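Diketoreductase (PDB 4E12) reduces dicarbonyl compounds with NADH and probably also interconverts (3S)-3-hydroxyacyl-CoA and 3-oxoacyl-CoA. Local coordinates at residues M157-T162 / K185-G190. Residues are numbered along the deposited sequence; the frame is centred on the assembly and turned at random.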
ATOM      1  N   MET A 157     -20.822  -2.398  -7.916  1.00 36.05           N
ATOM      2  CA  MET A 157     -21.270  -1.345  -7.023  1.00 30.67           C
ATOM      3  C   MET A 157     -22.565  -0.733  -7.544  1.00 37.51           C
ATOM      4  O   MET A 157     -22.569  -0.085  -8.594  1.00 36.95           O
ATOM      5  CB  MET A 157     -20.173  -0.278  -6.948  1.00 31.18           C
ATOM      6  CG  MET A 157     -20.365   0.809  -5.914  1.00 29.48           C
ATOM      7  SD  MET A 157     -18.996   1.984  -5.942  1.00 33.15           S
ATOM      8  CE  MET A 157     -19.466   2.972  -7.357  1.00 28.85           C
ATOM      9  N   GLY A 158     -23.654  -0.933  -6.809  1.00 36.50           N
ATOM     10  CA  GLY A 158     -24.926  -0.354  -7.210  1.00 46.43           C
ATOM     11  C   GLY A 158     -25.324   0.874  -6.417  1.00 45.52           C
ATOM     12  O   GLY A 158     -24.524   1.420  -5.651  1.00 43.40           O
ATOM     13  N   THR A 159     -26.565   1.318  -6.603  1.00 47.70           N
ATOM     14  CA  THR A 159     -27.108   2.404  -5.792  1.00 43.42           C
ATOM     15  C   THR A 159     -28.094   1.794  -4.806  1.00 39.28           C
ATOM     16  O   THR A 159     -28.316   0.579  -4.807  1.00 48.70           O
ATOM     17  CB  THR A 159     -27.904   3.427  -6.642  1.00 43.53           C
ATOM     18  OG1 THR A 159     -29.087   2.796  -7.142  1.00 48.42           O
ATOM     19  CG2 THR A 159     -27.073   3.917  -7.817  1.00 45.50           C
ATOM     20  N   THR A 160     -28.682   2.636  -3.966  1.00 47.83           N
ATOM     21  CA  THR A 160     -29.731   2.206  -3.053  1.00 49.95           C
ATOM     22  C   THR A 160     -30.935   1.667  -3.836  1.00 48.54           C
ATOM     23  O   THR A 160     -31.734   0.886  -3.313  1.00 53.11           O
ATOM     24  CB  THR A 160     -30.189   3.384  -2.171  1.00 57.66           C
ATOM     25  OG1 THR A 160     -30.610   4.468  -3.010  1.00 55.75           O
ATOM     26  CG2 THR A 160     -29.048   3.860  -1.287  1.00 74.60           C
ATOM     27  N   LYS A 161     -31.050   2.070  -5.101  1.00 49.68           N
ATOM     28  CA  LYS A 161     -32.179   1.671  -5.945  1.00 54.69           C
ATOM     29  C   LYS A 161     -31.946   0.315  -6.620  1.00 52.38           C
ATOM     30  O   LYS A 161     -32.896  -0.303  -7.105  1.00 48.38           O
ATOM     31  CB  LYS A 161     -32.427   2.735  -7.022  1.00 51.76           C
ATOM     32  CG  LYS A 161     -32.557   4.146  -6.480  1.00 57.75           C
ATOM     33  CD  LYS A 161     -32.572   5.180  -7.598  1.00 78.87           C
ATOM     34  CE  LYS A 161     -32.639   6.594  -7.036  1.00 91.57           C
ATOM     35  NZ  LYS A 161     -32.648   7.635  -8.100  1.00 88.84           N
ATOM     36  N   THR A 162     -30.696  -0.149  -6.653  1.00 46.08           N
ATOM     37  CA  THR A 162     -30.367  -1.383  -7.369  1.00 47.81           C
ATOM     38  C   THR A 162     -31.072  -2.603  -6.788  1.00 52.03           C
ATOM     39  O   THR A 162     -31.060  -2.824  -5.577  1.00 48.81           O
ATOM     40  CB  THR A 162     -28.847  -1.683  -7.375  1.00 43.94           C
ATOM     41  OG1 THR A 162     -28.145  -0.610  -8.004  1.00 33.39           O
ATOM     42  CG2 THR A 162     -28.578  -2.962  -8.142  1.00 39.08           C
ATOM     43  N   LYS A 185     -20.843  -2.827  -1.012  1.00 35.92           N
ATOM     44  CA  LYS A 185     -22.154  -2.872  -0.374  1.00 39.76           C
ATOM     45  C   LYS A 185     -22.848  -1.511  -0.426  1.00 37.29           C
ATOM     46  O   LYS A 185     -24.066  -1.413  -0.257  1.00 41.81           O
ATOM     47  CB  LYS A 185     -22.016  -3.379   1.073  1.00 39.11           C
ATOM     48  CG  LYS A 185     -21.488  -4.813   1.142  1.00 42.90           C
ATOM     49  CD  LYS A 185     -21.108  -5.255   2.548  1.00 48.54           C
ATOM     50  CE  LYS A 185     -20.569  -6.688   2.524  1.00 51.30           C
ATOM     51  NZ  LYS A 185     -20.130  -7.170   3.865  1.00 87.93           N
ATOM     52  N   LYS A 186     -22.066  -0.468  -0.677  1.00 38.42           N
ATOM     53  CA  LYS A 186     -22.568   0.890  -0.790  1.00 39.58           C
ATOM     54  C   LYS A 186     -21.691   1.623  -1.795  1.00 43.07           C
ATOM     55  O   LYS A 186     -20.554   1.218  -2.042  1.00 40.44           O
ATOM     56  CB  LYS A 186     -22.435   1.632   0.545  1.00 44.49           C
ATOM     57  CG  LYS A 186     -23.214   1.070   1.708  1.00 56.40           C
ATOM     58  CD  LYS A 186     -23.073   1.994   2.914  1.00 60.56           C
ATOM     59  CE  LYS A 186     -23.850   1.481   4.118  1.00 82.80           C
ATOM     60  NZ  LYS A 186     -23.720   2.384   5.298  1.00 78.94           N
ATOM     61  N   GLU A 187     -22.194   2.710  -2.361  1.00 39.90           N
ATOM     62  CA  GLU A 187     -21.353   3.503  -3.248  1.00 38.39           C
ATOM     63  C   GLU A 187     -20.135   4.072  -2.550  1.00 37.00           C
ATOM     64  O   GLU A 187     -20.170   4.429  -1.367  1.00 38.44           O
ATOM     65  CB  GLU A 187     -22.110   4.652  -3.882  1.00 42.26           C
ATOM     66  CG  GLU A 187     -23.066   4.267  -4.956  1.00 49.74           C
ATOM     67  CD  GLU A 187     -23.542   5.493  -5.679  1.00 51.20           C
ATOM     68  OE1 GLU A 187     -23.899   6.475  -4.992  1.00 54.34           O
ATOM     69  OE2 GLU A 187     -23.521   5.493  -6.923  1.00 45.28           O
ATOM     70  N   LYS A 188     -19.067   4.174  -3.319  1.00 36.61           N
ATOM     71  CA  LYS A 188     -17.823   4.761  -2.875  1.00 37.08           C
ATOM     72  C   LYS A 188     -17.057   5.202  -4.113  1.00 32.80           C
ATOM     73  O   LYS A 188     -16.761   4.390  -4.994  1.00 30.42           O
ATOM     74  CB  LYS A 188     -17.009   3.725  -2.085  1.00 34.39           C
ATOM     75  CG  LYS A 188     -15.624   4.197  -1.642  1.00 36.46           C
ATOM     76  CD  LYS A 188     -15.681   5.292  -0.582  1.00 34.10           C
ATOM     77  CE  LYS A 188     -14.295   5.815  -0.259  1.00 34.61           C
ATOM     78  NZ  LYS A 188     -13.720   6.543  -1.421  1.00 42.92           N
ATOM     79  N   ALA A 189     -16.749   6.489  -4.195  1.00 35.55           N
ATOM     80  CA  ALA A 189     -15.944   6.973  -5.300  1.00 34.12           C
ATOM     81  C   ALA A 189     -14.594   6.283  -5.252  1.00 33.59           C
ATOM     82  O   ALA A 189     -13.980   6.184  -4.187  1.00 36.32           O
ATOM     83  CB  ALA A 189     -15.757   8.477  -5.206  1.00 32.79           C
ATOM     84  N   GLY A 190     -14.136   5.833  -6.411  1.00 34.55           N
ATOM     85  CA  GLY A 190     -12.903   5.068  -6.493  1.00 35.28           C
ATOM     86  C   GLY A 190     -13.066   3.611  -6.099  1.00 32.64           C
ATOM     87  O   GLY A 190     -12.081   2.875  -6.010  1.00 40.30           O
TER
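Met157, on strand 153-158, lays its thioether along the backbone of Glu187 and Lys188, in the loop between strand 180-183 and helix 193-209. The two strands are parallel neighbours at one edge of the mixed sheet of the Rossmann-type NAD-binding domain, linked through helix 164-176 as a beta-alpha-beta crossover. CG stands anti to the backbone N (chi1 -172°) and the chain runs straight to the sulfur, which carries SD to 3.9 Å from Glu187 CA. SD lies 3.4 Å from both Lys188 N and Lys188 O, and accepts a weak hydrogen bond from the N-H (152° at the hydrogen). After the bend at chi3 (79°) CE stays beside the same carbonyl. Leu184, Tyr191 and Pro126 also touch the methionine, making this the buried, close-packed half; its side chain is about 7 Å from that of His143, predicted to be important for catalysis.

Glu187 closes the side next to the turn. Its CG rests 3.3 Å from Gly158 O, and beyond CG the chain extends alongside Thr159, whose CG2 lies 4.0 Å from OE2.

The loose, solvent side is the type I turn from Thr159 to Thr162, braced from within by the ST-turn bond from Lys161 N to Thr159 OG1. On the lysine flank, Lys186 packs on Asp210 and Lys188 on Glu206 of the second subunit.

Side-chain carbon and sulfur thus pack against backbone polar groups, with the weak N-H...S bond the one hydrogen bond between the segments, whereas Glu187 OE1 is hydrogen-bonded outside them, to Ser127 OG of helix 126-133.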